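Local coordinates for protein bradyzoite surface antigen BSR4 (Toxoplasma gondii, PDB 2JKS) that is a bradyzoite-stage surface antigen of the SAG1-related (SRS) superfamily, probably displayed on the outside of the parasite, and binds zinc ions, at residues A[30-35]-A[156-161]; A[42-47]-A[134-139]; A[99-104]-A[118-123]; A[62-67]-A[88-93]; A[127-132]-A[175-180]. All blocks are in the same frame, centred on the assembly; numbering follows the deposited sequence.

Contact 1 of 5, residues A[30-35]-A[156-161]; sequences SGSLTL and KLTVNV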
# COMPACT_ATOMS: atom_id res chain seq x y z
N SER A 30 -15.98 13.46 -13.96
CA SER A 30 -14.91 12.67 -13.33
C SER A 30 -13.84 13.54 -12.66
O SER A 30 -13.48 14.59 -13.17
CB SER A 30 -14.26 11.74 -14.37
OG SER A 30 -15.32 11.04 -15.03
N GLY A 31 -13.37 13.10 -11.50
CA GLY A 31 -12.32 13.81 -10.82
C GLY A 31 -11.64 12.82 -9.91
O GLY A 31 -12.05 11.66 -9.87
N SER A 32 -10.58 13.25 -9.24
CA SER A 32 -9.73 12.34 -8.45
C SER A 32 -9.36 13.02 -7.19
O SER A 32 -9.41 14.23 -7.12
CB SER A 32 -8.43 11.98 -9.18
OG SER A 32 -8.77 11.15 -10.25
N LEU A 33 -8.98 12.22 -6.18
CA LEU A 33 -8.20 12.77 -5.06
C LEU A 33 -7.28 11.66 -4.55
O LEU A 33 -7.46 10.50 -4.92
CB LEU A 33 -9.10 13.29 -3.98
CG LEU A 33 -10.12 12.32 -3.43
CD1 LEU A 33 -9.52 11.59 -2.17
CD2 LEU A 33 -11.32 13.15 -3.04
N THR A 34 -6.29 12.01 -3.74
CA THR A 34 -5.30 11.03 -3.28
C THR A 34 -5.26 10.99 -1.76
O THR A 34 -5.22 12.05 -1.11
CB THR A 34 -3.87 11.38 -3.83
OG1 THR A 34 -3.92 11.31 -5.25
CG2 THR A 34 -2.77 10.43 -3.28
N LEU A 35 -5.30 9.78 -1.20
CA LEU A 35 -5.04 9.60 0.24
C LEU A 35 -3.63 9.09 0.45
O LEU A 35 -3.09 8.33 -0.37
CB LEU A 35 -6.07 8.67 0.92
CG LEU A 35 -7.52 9.15 0.91
CD1 LEU A 35 -8.43 8.07 1.45
CD2 LEU A 35 -7.70 10.48 1.69
N LYS A 156 -18.20 10.57 -11.20
CA LYS A 156 -17.27 9.52 -10.86
C LYS A 156 -16.01 10.02 -10.10
O LYS A 156 -15.35 10.95 -10.52
CB LYS A 156 -16.92 8.79 -12.15
CG LYS A 156 -15.90 7.76 -12.01
CD LYS A 156 -15.19 7.72 -13.32
CE LYS A 156 -14.83 6.31 -13.66
NZ LYS A 156 -14.21 6.34 -14.99
N LEU A 157 -15.69 9.39 -8.96
CA LEU A 157 -14.55 9.80 -8.17
C LEU A 157 -13.51 8.69 -8.12
O LEU A 157 -13.81 7.62 -7.64
CB LEU A 157 -14.96 10.18 -6.72
CG LEU A 157 -13.82 10.66 -5.80
CD1 LEU A 157 -13.14 11.93 -6.32
CD2 LEU A 157 -14.30 10.86 -4.34
N THR A 158 -12.31 8.96 -8.62
CA THR A 158 -11.21 8.04 -8.44
C THR A 158 -10.42 8.44 -7.17
O THR A 158 -9.96 9.57 -7.06
CB THR A 158 -10.30 8.00 -9.69
OG1 THR A 158 -11.07 7.59 -10.84
CG2 THR A 158 -9.12 7.04 -9.48
N VAL A 159 -10.26 7.50 -6.24
CA VAL A 159 -9.42 7.75 -5.07
C VAL A 159 -8.18 6.88 -5.20
O VAL A 159 -8.28 5.66 -5.25
CB VAL A 159 -10.16 7.43 -3.75
CG1 VAL A 159 -9.26 7.63 -2.43
CG2 VAL A 159 -11.63 8.17 -3.70
N ASN A 160 -7.03 7.54 -5.26
CA ASN A 160 -5.71 6.93 -5.27
C ASN A 160 -5.28 6.86 -3.83
O ASN A 160 -5.50 7.81 -3.08
CB ASN A 160 -4.78 7.83 -6.10
CG ASN A 160 -5.23 7.90 -7.54
OD1 ASN A 160 -5.23 6.88 -8.22
ND2 ASN A 160 -5.69 9.08 -8.00
N VAL A 161 -4.76 5.71 -3.41
CA VAL A 161 -4.22 5.54 -2.07
C VAL A 161 -2.73 5.19 -2.25
O VAL A 161 -2.40 4.19 -2.89
CB VAL A 161 -4.96 4.42 -1.30
CG1 VAL A 161 -4.42 4.31 0.11
CG2 VAL A 161 -6.53 4.65 -1.37
O HOH W 1 -12.63 9.50 -11.93
O HOH W 2 -6.61 9.71 -10.78

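Contact 2 of 5, residues A[42-47]-A[134-139]; sequences ATFECS and FVVGCQ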
# COMPACT_ATOMS: atom_id res chain seq x y z
N ALA A 42 -10.89 10.94 3.43
CA ALA A 42 -11.63 11.45 2.29
C ALA A 42 -13.12 11.71 2.66
O ALA A 42 -13.68 11.02 3.48
CB ALA A 42 -11.56 10.48 1.14
N THR A 43 -13.73 12.75 2.07
CA THR A 43 -15.17 12.87 2.20
C THR A 43 -15.83 12.96 0.84
O THR A 43 -15.26 13.55 -0.09
CB THR A 43 -15.62 14.04 3.13
OG1 THR A 43 -15.26 15.27 2.53
CG2 THR A 43 -14.95 13.95 4.51
N PHE A 44 -17.05 12.41 0.74
CA PHE A 44 -17.81 12.35 -0.51
C PHE A 44 -19.25 12.74 -0.20
O PHE A 44 -19.87 12.14 0.67
CB PHE A 44 -17.72 10.96 -1.16
CG PHE A 44 -18.34 10.87 -2.56
CD1 PHE A 44 -18.13 11.88 -3.49
CD2 PHE A 44 -19.10 9.76 -2.92
CE1 PHE A 44 -18.66 11.80 -4.77
CE2 PHE A 44 -19.64 9.66 -4.20
CZ PHE A 44 -19.40 10.69 -5.14
N GLU A 45 -19.74 13.75 -0.89
CA GLU A 45 -21.12 14.19 -0.69
C GLU A 45 -21.88 14.22 -2.02
O GLU A 45 -21.30 14.57 -3.08
CB GLU A 45 -21.16 15.54 0.01
CG GLU A 45 -22.55 16.14 0.07
CD GLU A 45 -22.60 17.42 0.87
OE1 GLU A 45 -21.52 18.01 1.13
OE2 GLU A 45 -23.74 17.85 1.23
N CYS A 46 -23.14 13.80 -1.99
CA CYS A 46 -24.00 13.85 -3.18
C CYS A 46 -25.34 14.46 -2.87
O CYS A 46 -26.04 13.98 -1.98
CB CYS A 46 -24.18 12.47 -3.77
SG CYS A 46 -22.59 11.78 -4.23
N SER A 47 -25.68 15.53 -3.59
CA SER A 47 -26.92 16.23 -3.32
C SER A 47 -27.65 16.52 -4.61
O SER A 47 -27.04 16.63 -5.68
CB SER A 47 -26.67 17.49 -2.48
OG SER A 47 -25.94 18.45 -3.21
N PHE A 134 -9.31 3.19 -6.30
CA PHE A 134 -10.68 2.69 -6.43
C PHE A 134 -11.55 3.81 -6.92
O PHE A 134 -11.08 4.95 -7.07
CB PHE A 134 -11.19 2.10 -5.08
CG PHE A 134 -11.37 3.14 -3.96
CD1 PHE A 134 -12.54 3.93 -3.91
CD2 PHE A 134 -10.40 3.30 -2.97
CE1 PHE A 134 -12.73 4.85 -2.94
CE2 PHE A 134 -10.60 4.24 -1.92
CZ PHE A 134 -11.78 5.00 -1.91
N VAL A 135 -12.81 3.47 -7.19
CA VAL A 135 -13.80 4.38 -7.77
C VAL A 135 -15.11 4.23 -6.94
O VAL A 135 -15.51 3.12 -6.54
CB VAL A 135 -14.05 4.10 -9.33
CG1 VAL A 135 -15.37 4.67 -9.82
CG2 VAL A 135 -12.93 4.68 -10.20
N VAL A 136 -15.73 5.37 -6.67
CA VAL A 136 -17.07 5.46 -6.10
C VAL A 136 -17.74 6.57 -6.94
O VAL A 136 -17.08 7.31 -7.69
CB VAL A 136 -17.08 5.79 -4.54
CG1 VAL A 136 -16.48 4.62 -3.67
CG2 VAL A 136 -16.31 7.13 -4.22
N GLY A 137 -19.05 6.69 -6.83
CA GLY A 137 -19.75 7.67 -7.63
C GLY A 137 -21.16 7.86 -7.13
O GLY A 137 -21.60 7.14 -6.23
N CYS A 138 -21.87 8.83 -7.69
CA CYS A 138 -23.30 8.97 -7.44
C CYS A 138 -23.98 9.08 -8.80
O CYS A 138 -23.39 9.59 -9.73
CB CYS A 138 -23.60 10.20 -6.57
SG CYS A 138 -23.06 9.95 -4.90
N GLN A 139 -25.21 8.60 -8.88
CA GLN A 139 -26.03 8.74 -10.10
C GLN A 139 -27.40 9.24 -9.67
O GLN A 139 -27.97 8.76 -8.67
CB GLN A 139 -26.14 7.40 -10.82
CG GLN A 139 -26.79 7.48 -12.20
CD GLN A 139 -26.38 6.34 -13.08
OE1 GLN A 139 -25.54 6.47 -13.96
NE2 GLN A 139 -26.98 5.19 -12.83

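Contact 3 of 5, residues A[99-104]-A[118-123]; sequences RIVNWK and WSLELH. With ZN (zinc ion), chain D.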
# COMPACT_ATOMS: atom_id res chain seq x y z
N ARG A 99 -7.56 -5.03 8.70
CA ARG A 99 -8.64 -4.36 9.39
C ARG A 99 -9.79 -4.12 8.40
O ARG A 99 -9.56 -3.77 7.25
CB ARG A 99 -8.13 -3.02 9.97
CG ARG A 99 -9.01 -2.47 11.09
CD ARG A 99 -8.56 -1.07 11.59
NE ARG A 99 -9.41 -0.02 11.01
CZ ARG A 99 -8.93 0.99 10.31
NH1 ARG A 99 -7.61 1.12 10.22
NH2 ARG A 99 -9.75 1.89 9.76
N ILE A 100 -11.02 -4.33 8.84
CA ILE A 100 -12.20 -3.98 8.04
C ILE A 100 -12.22 -2.45 7.88
O ILE A 100 -12.16 -1.73 8.88
CB ILE A 100 -13.52 -4.45 8.77
CG1 ILE A 100 -13.56 -6.00 8.95
CG2 ILE A 100 -14.76 -3.83 8.12
CD1 ILE A 100 -14.12 -6.84 7.80
N VAL A 101 -12.27 -1.94 6.65
CA VAL A 101 -12.33 -0.48 6.43
C VAL A 101 -13.43 -0.17 5.44
O VAL A 101 -13.52 -0.82 4.40
CB VAL A 101 -10.99 0.15 5.85
CG1 VAL A 101 -10.72 1.50 6.53
CG2 VAL A 101 -9.80 -0.78 5.94
N ASN A 102 -14.30 0.79 5.76
CA ASN A 102 -15.41 1.09 4.86
C ASN A 102 -15.65 2.56 4.92
O ASN A 102 -15.34 3.22 5.95
CB ASN A 102 -16.74 0.43 5.29
CG ASN A 102 -16.67 -1.05 5.51
OD1 ASN A 102 -16.76 -1.52 6.65
ND2 ASN A 102 -16.59 -1.79 4.42
N TRP A 103 -16.24 3.09 3.85
CA TRP A 103 -16.82 4.42 3.88
C TRP A 103 -17.94 4.39 4.90
O TRP A 103 -18.62 3.39 5.03
CB TRP A 103 -17.43 4.77 2.54
CG TRP A 103 -16.44 5.13 1.45
CD1 TRP A 103 -15.82 4.28 0.58
CD2 TRP A 103 -15.98 6.45 1.12
NE1 TRP A 103 -15.00 4.98 -0.26
CE2 TRP A 103 -15.10 6.32 0.02
CE3 TRP A 103 -16.25 7.72 1.64
CZ2 TRP A 103 -14.46 7.46 -0.60
CZ3 TRP A 103 -15.63 8.83 1.05
CH2 TRP A 103 -14.72 8.68 -0.05
N LYS A 104 -18.14 5.50 5.60
CA LYS A 104 -19.13 5.59 6.64
C LYS A 104 -20.08 6.71 6.30
O LYS A 104 -19.65 7.83 6.06
CB LYS A 104 -18.49 5.91 7.98
CG LYS A 104 -17.90 4.70 8.63
CD LYS A 104 -17.17 5.12 9.85
CE LYS A 104 -16.48 3.90 10.49
NZ LYS A 104 -15.81 4.37 11.73
N TRP A 118 -20.51 10.83 3.06
CA TRP A 118 -19.74 9.68 3.51
C TRP A 118 -18.31 10.13 3.78
O TRP A 118 -17.82 11.06 3.14
CB TRP A 118 -19.72 8.55 2.47
CG TRP A 118 -21.07 8.04 2.09
CD1 TRP A 118 -21.75 6.99 2.67
CD2 TRP A 118 -21.91 8.55 1.06
NE1 TRP A 118 -22.97 6.82 2.04
CE2 TRP A 118 -23.08 7.77 1.05
CE3 TRP A 118 -21.76 9.59 0.11
CZ2 TRP A 118 -24.13 8.01 0.14
CZ3 TRP A 118 -22.79 9.83 -0.79
CH2 TRP A 118 -23.97 9.03 -0.78
N SER A 119 -17.66 9.42 4.71
CA SER A 119 -16.29 9.69 5.15
C SER A 119 -15.52 8.38 5.08
O SER A 119 -16.08 7.36 5.46
CB SER A 119 -16.30 10.08 6.66
OG SER A 119 -16.62 11.42 6.81
N LEU A 120 -14.28 8.41 4.60
CA LEU A 120 -13.39 7.24 4.64
C LEU A 120 -12.15 7.68 5.36
O LEU A 120 -11.46 8.61 4.91
CB LEU A 120 -13.07 6.69 3.23
CG LEU A 120 -11.92 5.67 3.10
CD1 LEU A 120 -12.24 4.40 3.89
CD2 LEU A 120 -11.60 5.30 1.60
N GLU A 121 -11.89 7.08 6.52
CA GLU A 121 -10.70 7.47 7.29
C GLU A 121 -9.73 6.28 7.30
O GLU A 121 -10.00 5.26 7.89
CB GLU A 121 -11.08 7.87 8.74
CG GLU A 121 -9.86 8.05 9.65
CD GLU A 121 -10.25 8.23 11.08
OE1 GLU A 121 -10.87 7.30 11.66
OE2 GLU A 121 -9.95 9.31 11.62
N LEU A 122 -8.60 6.40 6.61
CA LEU A 122 -7.61 5.37 6.76
C LEU A 122 -6.76 5.60 8.01
O LEU A 122 -6.59 6.74 8.44
CB LEU A 122 -6.73 5.29 5.51
CG LEU A 122 -7.52 5.09 4.22
CD1 LEU A 122 -6.53 5.04 3.08
CD2 LEU A 122 -8.38 3.85 4.27
N HIS A 123 -6.28 4.49 8.60
CA HIS A 123 -5.33 4.49 9.72
C HIS A 123 -3.98 4.05 9.11
O HIS A 123 -3.92 3.53 7.98
CB HIS A 123 -5.72 3.54 10.90
CG HIS A 123 -7.04 3.87 11.59
ND1 HIS A 123 -7.41 3.32 12.80
CD2 HIS A 123 -8.04 4.72 11.25
CE1 HIS A 123 -8.60 3.78 13.15
NE2 HIS A 123 -8.98 4.66 12.24
ZN ZN D . -6.34 1.92 13.71
O HOH W 3 -12.46 5.32 11.60

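Contact 4 of 5, residues A[62-67]-A[88-93]; sequences EQNVCD and EVTLKD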
# COMPACT_ATOMS: atom_id res chain seq x y z
N GLU A 62 -21.02 1.72 1.73
CA GLU A 62 -20.62 1.37 3.09
C GLU A 62 -20.06 -0.04 3.21
O GLU A 62 -19.58 -0.44 4.28
CB GLU A 62 -21.80 1.55 4.05
CG GLU A 62 -22.04 2.95 4.43
CD GLU A 62 -22.78 3.05 5.76
OE1 GLU A 62 -22.14 3.47 6.77
OE2 GLU A 62 -23.99 2.69 5.78
N GLN A 63 -20.14 -0.79 2.12
CA GLN A 63 -19.66 -2.15 2.07
C GLN A 63 -18.61 -2.35 1.00
O GLN A 63 -17.65 -3.08 1.21
CB GLN A 63 -20.80 -3.16 1.88
CG GLN A 63 -21.66 -3.33 3.14
CD GLN A 63 -22.60 -4.57 3.08
OE1 GLN A 63 -22.56 -5.38 2.13
NE2 GLN A 63 -23.44 -4.71 4.12
N ASN A 64 -18.80 -1.70 -0.15
CA ASN A 64 -17.98 -1.95 -1.31
C ASN A 64 -17.45 -0.66 -1.96
O ASN A 64 -18.00 0.42 -1.75
CB ASN A 64 -18.77 -2.76 -2.36
CG ASN A 64 -19.16 -4.15 -1.87
OD1 ASN A 64 -18.31 -5.02 -1.69
ND2 ASN A 64 -20.45 -4.35 -1.66
N VAL A 65 -16.35 -0.80 -2.70
CA VAL A 65 -15.88 0.22 -3.67
C VAL A 65 -15.70 -0.47 -5.03
O VAL A 65 -15.86 -1.69 -5.12
CB VAL A 65 -14.56 0.94 -3.19
CG1 VAL A 65 -14.76 1.65 -1.85
CG2 VAL A 65 -13.41 -0.04 -3.10
N CYS A 66 -15.43 0.28 -6.09
CA CYS A 66 -15.14 -0.30 -7.39
C CYS A 66 -13.65 -0.40 -7.64
O CYS A 66 -12.91 0.55 -7.39
CB CYS A 66 -15.80 0.51 -8.52
SG CYS A 66 -17.55 0.73 -8.21
N ASP A 67 -13.21 -1.55 -8.14
CA ASP A 67 -11.84 -1.72 -8.62
C ASP A 67 -11.84 -1.64 -10.15
O ASP A 67 -12.26 -2.58 -10.82
CB ASP A 67 -11.30 -3.10 -8.21
CG ASP A 67 -9.81 -3.28 -8.53
OD1 ASP A 67 -9.21 -2.46 -9.28
OD2 ASP A 67 -9.23 -4.23 -8.00
N GLU A 88 -17.09 -4.52 -8.06
CA GLU A 88 -17.19 -4.40 -6.60
C GLU A 88 -16.18 -5.24 -5.82
O GLU A 88 -16.11 -6.45 -5.98
CB GLU A 88 -18.58 -4.80 -6.14
CG GLU A 88 -19.63 -3.78 -6.48
CD GLU A 88 -21.00 -4.19 -5.97
OE1 GLU A 88 -21.16 -5.30 -5.43
OE2 GLU A 88 -21.94 -3.39 -6.13
N VAL A 89 -15.40 -4.57 -4.96
CA VAL A 89 -14.48 -5.23 -4.03
C VAL A 89 -14.68 -4.59 -2.65
O VAL A 89 -15.22 -3.50 -2.57
CB VAL A 89 -12.99 -5.06 -4.51
CG1 VAL A 89 -12.80 -5.75 -5.87
CG2 VAL A 89 -12.58 -3.56 -4.62
N THR A 90 -14.22 -5.22 -1.57
CA THR A 90 -14.23 -4.52 -0.30
C THR A 90 -12.90 -3.72 -0.22
O THR A 90 -11.96 -4.01 -1.00
CB THR A 90 -14.42 -5.47 0.89
OG1 THR A 90 -13.27 -6.31 1.03
CG2 THR A 90 -15.69 -6.34 0.65
N LEU A 91 -12.85 -2.70 0.63
CA LEU A 91 -11.60 -1.91 0.74
C LEU A 91 -10.49 -2.76 1.33
O LEU A 91 -9.36 -2.72 0.86
CB LEU A 91 -11.77 -0.67 1.62
CG LEU A 91 -12.04 0.64 0.90
CD1 LEU A 91 -12.14 1.70 1.97
CD2 LEU A 91 -10.96 0.97 -0.15
N LYS A 92 -10.83 -3.54 2.35
CA LYS A 92 -9.83 -4.39 2.98
C LYS A 92 -9.21 -5.35 1.97
O LYS A 92 -8.02 -5.62 2.05
CB LYS A 92 -10.39 -5.10 4.21
CG LYS A 92 -10.96 -6.45 3.95
CD LYS A 92 -11.42 -7.17 5.23
CE LYS A 92 -10.26 -7.64 6.11
NZ LYS A 92 -9.31 -8.59 5.48
N ASP A 93 -10.00 -5.81 1.01
CA ASP A 93 -9.49 -6.66 -0.06
C ASP A 93 -8.65 -5.91 -1.09
O ASP A 93 -7.62 -6.40 -1.50
CB ASP A 93 -10.62 -7.40 -0.76
CG ASP A 93 -11.11 -8.62 0.01
OD1 ASP A 93 -10.44 -9.03 0.99
OD2 ASP A 93 -12.16 -9.16 -0.38
O HOH W 4 -15.39 -1.54 1.79
O HOH W 5 -22.52 -2.83 -3.55

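Contact 5 of 5, residues A[127-132]-A[175-180]; sequences LPLTDK and TCAYGK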
# COMPACT_ATOMS: atom_id res chain seq x y z
N LEU A 127 -2.62 1.50 5.31
CA LEU A 127 -1.87 1.94 4.09
C LEU A 127 -1.27 0.71 3.41
O LEU A 127 -0.65 -0.08 4.09
CB LEU A 127 -0.80 2.96 4.45
CG LEU A 127 -1.32 4.32 4.89
CD1 LEU A 127 -0.11 5.18 5.26
CD2 LEU A 127 -2.17 4.91 3.76
N PRO A 128 -1.51 0.53 2.07
CA PRO A 128 -1.12 -0.69 1.34
C PRO A 128 0.40 -0.77 1.10
O PRO A 128 1.11 0.21 1.30
CB PRO A 128 -1.91 -0.57 0.01
CG PRO A 128 -2.06 0.90 -0.19
CD PRO A 128 -2.25 1.48 1.20
N LEU A 129 0.90 -1.94 0.74
CA LEU A 129 2.31 -2.11 0.31
C LEU A 129 2.58 -1.67 -1.11
O LEU A 129 3.74 -1.50 -1.52
CB LEU A 129 2.71 -3.58 0.46
CG LEU A 129 2.54 -4.14 1.86
CD1 LEU A 129 2.95 -5.63 1.90
CD2 LEU A 129 3.26 -3.31 2.90
N THR A 130 1.50 -1.51 -1.88
CA THR A 130 1.58 -1.07 -3.24
C THR A 130 0.54 0.03 -3.47
O THR A 130 -0.45 0.08 -2.74
CB THR A 130 1.36 -2.26 -4.24
OG1 THR A 130 0.07 -2.82 -4.01
CG2 THR A 130 2.42 -3.38 -4.02
N ASP A 131 0.76 0.85 -4.49
CA ASP A 131 -0.17 1.96 -4.82
C ASP A 131 -1.51 1.40 -5.27
O ASP A 131 -1.53 0.49 -6.09
CB ASP A 131 0.43 2.89 -5.87
CG ASP A 131 1.69 3.60 -5.37
OD1 ASP A 131 1.81 3.88 -4.16
OD2 ASP A 131 2.56 3.92 -6.20
N LYS A 132 -2.61 1.92 -4.72
CA LYS A 132 -3.94 1.47 -5.07
C LYS A 132 -4.83 2.61 -5.56
O LYS A 132 -4.63 3.78 -5.22
CB LYS A 132 -4.64 0.78 -3.87
CG LYS A 132 -3.85 -0.36 -3.20
CD LYS A 132 -3.80 -1.61 -4.10
CE LYS A 132 -2.95 -2.68 -3.41
NZ LYS A 132 -2.90 -3.89 -4.29
N THR A 175 9.60 -3.23 7.65
CA THR A 175 8.39 -3.35 6.79
C THR A 175 8.64 -2.73 5.43
O THR A 175 8.79 -1.51 5.30
CB THR A 175 7.14 -2.69 7.45
OG1 THR A 175 6.96 -3.25 8.76
CG2 THR A 175 5.87 -2.92 6.61
N CYS A 176 8.74 -3.59 4.42
CA CYS A 176 9.03 -3.14 3.05
C CYS A 176 7.72 -2.87 2.31
O CYS A 176 6.74 -3.59 2.49
CB CYS A 176 9.85 -4.20 2.27
SG CYS A 176 11.63 -4.21 2.64
N ALA A 177 7.74 -1.81 1.52
CA ALA A 177 6.67 -1.50 0.56
C ALA A 177 7.30 -1.11 -0.78
O ALA A 177 8.53 -1.07 -0.92
CB ALA A 177 5.75 -0.42 1.13
N TYR A 178 6.46 -0.85 -1.79
CA TYR A 178 6.88 -0.96 -3.18
C TYR A 178 6.16 0.11 -4.04
O TYR A 178 6.29 0.10 -5.28
CB TYR A 178 6.53 -2.37 -3.74
CG TYR A 178 6.97 -3.49 -2.82
CD1 TYR A 178 8.33 -3.86 -2.74
CD2 TYR A 178 6.05 -4.13 -1.98
CE1 TYR A 178 8.75 -4.80 -1.83
CE2 TYR A 178 6.46 -5.09 -1.11
CZ TYR A 178 7.82 -5.40 -1.02
OH TYR A 178 8.19 -6.37 -0.16
N GLY A 179 5.46 1.03 -3.38
CA GLY A 179 4.84 2.17 -4.07
C GLY A 179 5.81 3.11 -4.72
O GLY A 179 6.98 3.14 -4.35
N LYS A 180 5.33 3.87 -5.69
CA LYS A 180 6.10 4.96 -6.29
C LYS A 180 6.90 5.83 -5.28
O LYS A 180 8.07 6.19 -5.55
CB LYS A 180 5.16 5.89 -7.15
CG LYS A 180 5.90 6.82 -8.13
CD LYS A 180 4.96 7.91 -8.71
CE LYS A 180 5.70 8.91 -9.64
NZ LYS A 180 6.36 10.03 -8.89

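Contact 1 of 5, residues A[30-35]-A[156-161]
A parallel strand pair at the edge of a six-stranded mixed sheet joins Ser30–Leu35 to Lys156–Val161, in register from Ser30 beside Lys156 to Leu35 beside Val161. Five backbone hydrogen bonds link them. Gly31 N, Leu33 N and Leu35 N give to the carbonyls of Lys156, Thr158 and Asn160, and Thr158 N and Asn160 N give back to Gly31 O and Leu33 O. The shortest runs from Leu35 N to Asn160 O, 2.7 Å.

In this first SRS domain the sheet is one layer of a beta sandwich, which explains the alternation of residue types. Leu33, Leu35, Leu157, Val159 and Val161 share the inner face, where Ala42 and Phe44 of strand 41-47 cover several. Chi1 of 55° sets Leu33 CG between the backbone N and the carbonyl carbon, and chi2 near 93° turns CD2 to Leu157 CD1 (3.9 Å) and CD1 to Val159 CG1 (4.0 Å). Val159 CG1 also receives Leu35 CD1, at 4.0 Å.

The other face carries Ser32, Thr34, Thr158 and Asn160, short polar groups suited to water. One water joins Gly31 O to Thr158 OG1; another lies 2.6 Å from Ser32 OG and accepts from Asn160 ND2 at 3.0 Å.

Contact 2 of 5, residues A[42-47]-A[134-139]
Strands 42-47 and 134-139 run almost the same way, 16° apart, with axes 8.1 Å from each other at the nearest point; they share no backbone hydrogen bond and come closest at Cys46 and Cys138, whose CA atoms are 6.5 Å apart. Side chains therefore bridge the gap, and the disulfide between Cys46 SG and Cys138 SG does so covalently. Its chi3 of 82° is close to the perpendicular that relaxed disulfides favour.

Phe44 fills the space beside this bridge. With CG anti to the backbone N (chi1 -172°), the ring reaches across so that Phe44 CE2 comes within 3.5 Å of Cys138 SG, an oblique sulfur-aromatic contact. Cys46 SG lies above one ring face, displaced toward the rim. The ring edge abuts the backbone at Gly137 C, 3.8 Å from Phe44 CE2, and Val136 CG2 touches Phe44 CD2 at 4.0 Å. A flat, apolar ring suits a buried gap lined by sulfur, a methyl and bare backbone.

The disulfide thus staples together the two layers of the sandwich: strand 41-47 lies between strands 13-17 and 116-121 in one sheet, and strand 132-141 between 152-161 and 53-67 in the other.

Contact 3 of 5, residues A[99-104]-A[118-123]
Backbone bonds tie Lys104 to Ser119 as an antiparallel hydrogen-bonded pair, Lys104 N giving to Ser119 O at 2.8 Å and Ser119 N to Lys104 O at 2.9 Å.

Apolar packing centres on Trp103, whose six-membered ring receives Leu120 CB over its centre in a CH-pi contact, 3.6 Å from the centroid. Leu120 CG, anti to the backbone N (chi1 167°), carries CD2 to Trp103 NE1. Val101 CG1 meets Leu122 CD2 at 4.0 Å.

Polar groups gather round a zinc ion held by His123 ND1 at 2.0 Å and by Glu125. The Arg99 guanidinium lies over one face of the His123 ring, NH2 above its centre, planes 34° apart. Arg99 NH1 forms a salt bridge with Asp126 OD2 and also a hydrogen bond to the zinc ligand Glu125. His123 NE2 gives to Glu121 OE1 at 3.3 Å.

Strand 116-121 lies between 41-47 and edge strand 104-105, and the broad indole of Trp103 plugs the sandwich interior against Val65 of strand 53-67 and Val136 of strand 132-141.

Contact 4 of 5, residues A[62-67]-A[88-93]
Val65 and Val89 adopt nearly the same chi1 (-60° and -62°), which puts CG2 of each between its backbone N and carbonyl carbon; Val65 CG2 and Val89 CG2 meet at 3.9 Å. The other Val65 branch, CG1, is anti to the carbonyl carbon and packs on Leu91 CG at 4.0 Å.

Strands 53-67 and 83-89 are neighbours in the six-stranded sheet of the first SRS domain, and here Val65 and Val89 form an antiparallel hydrogen-bonded pair, with Val65 N to Val89 O and Val89 N to Val65 O both 2.9 Å. Beta-branched valines suit this extended backbone. Cys66 is tied by its disulfide to Cys77 of the edge strand 76-79. Beyond Val89 the chain turns into helix 91-95, with Thr90 as N-cap: Thr90 OG1 accepts a weak bond from Asp93 N at 3.3 Å.

The Asn64 amide stacks on the Glu88 carboxylate, their planes 9° apart, and a water accepts from Asn64 ND2 at 3.2 Å while giving a weak bond to Glu88 OE2. A second water accepts from Leu91 N at 3.0 Å and donates to Gln63 O, so the first amide of the helix is satisfied through solvent where the strands part. The water donating to Glu88 OE2 may ease the negative charge there.

Contact 5 of 5, residues A[127-132]-A[175-180]
Leu129 gives up the most surface here, its side chain and carbonyl meeting Ala177 and Tyr178 where the two SRS domains of the chain join. The loop before strand 132-141 of the first domain lies against the loop after strand 173-175 of the second. Leu129 O accepts from Tyr178 N at 2.8 Å, a bent bond of 135°. The methyl Leu129 CD2 extends to Cys176 O at 3.5 Å, and Ala177, small enough to let the loops close up, sets CB 3.5 Å from Leu129 O.

Tyr178 is the main partner from the second domain. Its ring edge faces Thr130 CG2, 4.2 Å from Tyr178 CD2, and its hydroxyl binds the carbonyl of Cys202 in the second domain. The aromatic ring thus fills the apolar part of the joint while its polar end is paired. Thr130 also lies near the zinc ion bound by Glu96 and Asp205, one residue from each domain, so a metal bridges them.

Asp131 CG, anti to the carbonyl carbon (chi1 -64°), points the carboxylate to Gly179 and Lys180. Its OD1 accepts from Ala163 N, just after strand 152-161, and Gly179, having no side chain, lets Asp131 OD1 come to 3.5 Å from Gly179 CA. The other oxygen, Asp131 OD2, takes the N-H of Lys180 N on its syn side at 2.8 Å, 30° out of the carboxylate plane.

In the fold
From the N terminus, strand 29-35 opens the loop that contact 1 closes only at strand 152-161, so it encloses contacts 2, 3 and 4. Contact 2, opened by strand 41-47, is nested within it and holds contacts 4 and 3 in turn; these two follow in series, contact 4 closing before contact 3 opens. Contacts 1 and 4 lie within one sheet of the first domain, contact 3 lies along the edge of the other, and contact 2 binds the two sheets together. Contact 5 starts inside the loops of contacts 1 and 2 and ends beyond both, crossing them, and thereby couples the first SRS domain to the second.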